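Local coordinates for effector protein MavE (Legionella pneumophila subsp. pneumophila, PDB 6PIR) that acts as a virulence effector required for remodelling the Legionella-containing vacuole through the endoplasmic reticulum and for its evasion of lysosomes, at residues I97-D100 and N101-L105; S67-A70 and E71-L75. All blocks are in the same frame, centred on the assembly; numbering follows the deposited sequence.

How the contacts relate
Both contacts are local, each between successive turns of a single helix, and neither closes a long loop. Following the chain from the N terminus, past helices 5-21 and 26-36, contact 2 comes first, in the middle of helix 59-77. Contact 1 follows near the C-terminal end of helix 85-106, the next helix, so the two lie in series without nesting or crossing. Their centres are about 14 Å apart, yet the side chains meet where the helices pack: L98 CD2 lies 3.6 Å from I73 CG1, and the CD2 methyl of L99 reaches both I69 and I73. Together they tie consecutive helices into one hydrophobic interior, which helix 5-21 also lines.

Contact 1: residues I97-D100 and N101-L105; sequences ILLD and NYVPL
I97 O is gripped by two backbone donors from the following turn, N101 N at 2.8 Å and Y102 N at 3.2 Å. The second lies in the carbonyl plane, whereas the first is tilted 24° from it. L98 O is likewise shared: V103 N bonds to it at 3.0 Å, almost in line with the carbonyl bond (170°), and Y102 N approaches from above the carbonyl plane, 3.0 Å away. The amide of Y102 is therefore bifurcated between two carbonyls, with neither N-H angle straight. P104 has no amide hydrogen to continue the pattern; its ring instead sets CD 3.6 Å from L99 O, and the helix kinks here. Two hydroxyls from outside the segments serve the next carbonyls, T52 donating to P104 O and T107 to V103 O.

The side chains follow the same i to i+4 and i to i+5 spacing. I97 and Y102 lie alongside each other, pointing the same way; with CG1 of I97 beside its backbone N (chi1 -72°), CG2 is left to meet Y102 CE1 at 3.8 Å, while I97 O sits in plane at the ring edge. L98 crosses Y102 at about a right angle, its CD1 reaching the CB of the tyrosine. On the inward side L99 CD2 comes within 4.3 Å of V103 CG2. The Y102 side chain touches L11 of helix 5-21 and I126 and L130 of helix 115-134. D100, on the exposed side, directs its OD1 to a salt bridge with R50.

Bonds from i+5 back to i, at both I97 and L98, make this a pi-helical turn, set directly before a proline kink near the end of helix 85-106 in the helical part of MavE that precedes its C-terminal transmembrane helix.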
loop_
_atom_site.group_PDB
_atom_site.type_symbol
_atom_site.label_atom_id
_atom_site.label_comp_id
_atom_site.label_asym_id
_atom_site.label_seq_id
_atom_site.Cartn_x
_atom_site.Cartn_y
_atom_site.Cartn_z
ATOM N N ILE A 97 3.434 7.567 -6.308
ATOM C CA ILE A 97 4.421 7.728 -5.233
ATOM C C ILE A 97 4.406 6.508 -4.332
ATOM O O ILE A 97 5.455 5.937 -4.026
ATOM C CB ILE A 97 4.192 9.023 -4.431
ATOM C CG1 ILE A 97 4.583 10.257 -5.271
ATOM C CG2 ILE A 97 5.032 9.010 -3.152
ATOM C CD1 ILE A 97 4.119 11.558 -4.671
ATOM N N LEU A 98 3.212 6.042 -3.972
ATOM C CA LEU A 98 3.106 4.802 -3.212
ATOM C C LEU A 98 3.871 3.685 -3.913
ATOM O O LEU A 98 4.800 3.109 -3.349
ATOM C CB LEU A 98 1.638 4.452 -3.014
ATOM C CG LEU A 98 1.362 3.123 -2.277
ATOM C CD1 LEU A 98 1.991 3.149 -0.857
ATOM C CD2 LEU A 98 -0.126 2.895 -2.212
ATOM N N LEU A 99 3.579 3.457 -5.192
ATOM C CA LEU A 99 4.165 2.331 -5.912
ATOM C C LEU A 99 5.660 2.520 -6.149
ATOM O O LEU A 99 6.463 1.615 -5.883
ATOM C CB LEU A 99 3.402 2.162 -7.230
ATOM C CG LEU A 99 1.932 1.818 -6.959
ATOM C CD1 LEU A 99 1.044 1.898 -8.219
ATOM C CD2 LEU A 99 1.835 0.436 -6.383
ATOM N N ASP A 100 6.063 3.690 -6.649
ATOM C CA ASP A 100 7.417 3.876 -7.125
ATOM C C ASP A 100 8.358 4.227 -5.981
ATOM O O ASP A 100 9.525 3.813 -5.987
ATOM C CB ASP A 100 7.448 4.985 -8.189
ATOM C CG ASP A 100 6.589 4.661 -9.416
ATOM O OD1 ASP A 100 6.071 3.534 -9.520
ATOM O OD2 ASP A 100 6.416 5.546 -10.287
ATOM N N ASN A 101 7.900 5.033 -5.025
ATOM C CA ASN A 101 8.761 5.418 -3.920
ATOM C C ASN A 101 8.638 4.467 -2.721
ATOM O O ASN A 101 9.656 4.088 -2.133
ATOM C CB ASN A 101 8.463 6.860 -3.489
ATOM C CG ASN A 101 8.980 7.904 -4.495
ATOM O OD1 ASN A 101 10.020 8.580 -4.280
ATOM N ND2 ASN A 101 8.257 8.054 -5.581
ATOM N N TYR A 102 7.418 4.082 -2.322
ATOM C CA TYR A 102 7.257 3.446 -1.025
ATOM C C TYR A 102 7.291 1.933 -1.067
ATOM O O TYR A 102 7.726 1.333 -0.090
ATOM C CB TYR A 102 5.956 3.902 -0.364
ATOM C CG TYR A 102 6.183 5.238 0.297
ATOM C CD1 TYR A 102 6.103 6.401 -0.451
ATOM C CD2 TYR A 102 6.577 5.329 1.632
ATOM C CE1 TYR A 102 6.366 7.635 0.123
ATOM C CE2 TYR A 102 6.836 6.575 2.231
ATOM C CZ TYR A 102 6.724 7.719 1.465
ATOM O OH TYR A 102 6.977 8.969 2.025
ATOM N N VAL A 103 6.864 1.288 -2.158
ATOM C CA VAL A 103 6.964 -0.174 -2.224
ATOM C C VAL A 103 8.395 -0.641 -2.037
ATOM O O VAL A 103 8.609 -1.588 -1.260
ATOM C CB VAL A 103 6.318 -0.698 -3.516
ATOM C CG1 VAL A 103 6.733 -2.130 -3.744
ATOM C CG2 VAL A 103 4.807 -0.600 -3.430
ATOM N N PRO A 104 9.426 -0.010 -2.642
ATOM C CA PRO A 104 10.811 -0.407 -2.310
ATOM C C PRO A 104 11.161 -0.223 -0.844
ATOM O O PRO A 104 11.872 -1.050 -0.261
ATOM C CB PRO A 104 11.661 0.508 -3.208
ATOM C CG PRO A 104 10.786 0.744 -4.375
ATOM C CD PRO A 104 9.386 0.840 -3.853
ATOM N N LEU A 105 10.644 0.837 -0.223
ATOM C CA LEU A 105 10.907 1.056 1.195
ATOM C C LEU A 105 10.218 0.004 2.042
ATOM O O LEU A 105 10.825 -0.591 2.935
ATOM C CB LEU A 105 10.421 2.438 1.616
ATOM C CG LEU A 105 11.279 3.589 1.174
ATOM C CD1 LEU A 105 10.583 4.867 1.574
ATOM C CD2 LEU A 105 12.651 3.459 1.843
#

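Contact 2: residues S67-A70 and E71-L75; sequences SAIA and EAIAL
S67 and E71 meet across one turn of a regular alpha-helix, within helix 59-77 of this all-helical domain. Four successive i to i+4 backbone bonds carry the turn: E71 N to S67 O, A72 N to A68 O, I73 N to I69 O and A74 N to A70 O, between 2.8 and 3.0 Å long. The last two are the straighter, with N-H angles near 166°.

The close-packed part includes the buried face of I69 and I73. Their side chains cross obliquely, I69 CG2 coming 3.8 Å from I73 CD1, and beyond the helix I69 packs on I47 and I73 on Y45. I73 has CG1 beside its own backbone N (chi1 -65°), an arrangement that lays this methylene 3.3 Å from I69 O and turns CD1 back toward the I69 side chain. A68 is buried against L18 and I21 of helix 5-21.

The looser side runs through A70 and A74, both partly exposed; they are joined by the A74 N to A70 O bond, with the A74 methyl 3.5 Å from that same oxygen. S67 is also partly exposed, and its OG turns back to L63 O in the preceding turn. E71, by contrast, belongs to the buried side. Its chain, bent at chi2 (149°), folds back over the S67 carbonyl instead of reaching outward, which brings E71 CD to 3.1 Å from S67 O, and OE2 is hydrogen-bonded to H33 ND1 on helix 26-36. The same carboxylate oxygen of E71 rests 3.6 Å from S67 CB.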
loop_
_atom_site.group_PDB
_atom_site.type_symbol
_atom_site.label_atom_id
_atom_site.label_comp_id
_atom_site.label_asym_id
_atom_site.label_seq_id
_atom_site.Cartn_x
_atom_site.Cartn_y
_atom_site.Cartn_z
ATOM N N SER A 67 -1.407 -8.155 -3.486
ATOM C CA SER A 67 -2.842 -8.116 -3.255
ATOM C C SER A 67 -3.185 -7.070 -2.226
ATOM O O SER A 67 -4.119 -6.281 -2.437
ATOM C CB SER A 67 -3.357 -9.494 -2.819
ATOM O OG SER A 67 -3.266 -10.373 -3.928
ATOM N N ALA A 68 -2.419 -7.017 -1.130
ATOM C CA ALA A 68 -2.756 -6.073 -0.071
ATOM C C ALA A 68 -2.583 -4.635 -0.535
ATOM O O ALA A 68 -3.395 -3.774 -0.195
ATOM C CB ALA A 68 -1.926 -6.342 1.173
ATOM N N ILE A 69 -1.506 -4.346 -1.267
ATOM C CA ILE A 69 -1.302 -2.994 -1.788
ATOM C C ILE A 69 -2.437 -2.605 -2.735
ATOM O O ILE A 69 -2.944 -1.480 -2.687
ATOM C CB ILE A 69 0.058 -2.873 -2.489
ATOM C CG1 ILE A 69 1.215 -2.887 -1.474
ATOM C CG2 ILE A 69 0.112 -1.579 -3.300
ATOM C CD1 ILE A 69 1.362 -1.607 -0.632
ATOM N N ALA A 70 -2.775 -3.493 -3.684
ATOM C CA ALA A 70 -3.829 -3.172 -4.644
ATOM C C ALA A 70 -5.154 -2.942 -3.930
ATOM O O ALA A 70 -5.892 -2.002 -4.267
ATOM C CB ALA A 70 -3.948 -4.268 -5.710
ATOM N N GLU A 71 -5.425 -3.734 -2.886
ATOM C CA GLU A 71 -6.653 -3.575 -2.116
ATOM C C GLU A 71 -6.634 -2.277 -1.342
ATOM O O GLU A 71 -7.663 -1.605 -1.233
ATOM C CB GLU A 71 -6.840 -4.756 -1.167
ATOM C CG GLU A 71 -7.231 -6.046 -1.911
ATOM C CD GLU A 71 -6.729 -7.316 -1.239
ATOM O OE1 GLU A 71 -6.390 -7.315 -0.041
ATOM O OE2 GLU A 71 -6.674 -8.348 -1.914
ATOM N N ALA A 72 -5.478 -1.928 -0.785
ATOM C CA ALA A 72 -5.340 -0.681 -0.057
ATOM C C ALA A 72 -5.602 0.508 -0.969
ATOM O O ALA A 72 -6.356 1.416 -0.610
ATOM C CB ALA A 72 -3.936 -0.585 0.555
ATOM N N ILE A 73 -5.016 0.499 -2.168
ATOM C CA ILE A 73 -5.236 1.594 -3.121
ATOM C C ILE A 73 -6.714 1.697 -3.491
ATOM O O ILE A 73 -7.285 2.792 -3.536
ATOM C CB ILE A 73 -4.354 1.407 -4.367
ATOM C CG1 ILE A 73 -2.883 1.521 -4.010
ATOM C CG2 ILE A 73 -4.734 2.387 -5.472
ATOM C CD1 ILE A 73 -1.972 1.042 -5.092
ATOM N N ALA A 74 -7.348 0.553 -3.785
ATOM C CA ALA A 74 -8.773 0.523 -4.087
ATOM C C ALA A 74 -9.589 1.148 -2.965
ATOM O O ALA A 74 -10.467 1.987 -3.216
ATOM C CB ALA A 74 -9.209 -0.935 -4.311
ATOM N N LEU A 75 -9.314 0.740 -1.713
ATOM C CA LEU A 75 -10.108 1.198 -0.580
ATOM C C LEU A 75 -9.917 2.691 -0.322
ATOM O O LEU A 75 -10.889 3.427 -0.090
ATOM C CB LEU A 75 -9.744 0.393 0.665
ATOM C CG LEU A 75 -10.207 -1.089 0.660
ATOM C CD1 LEU A 75 -9.515 -1.844 1.763
ATOM C CD2 LEU A 75 -11.709 -1.165 0.821
#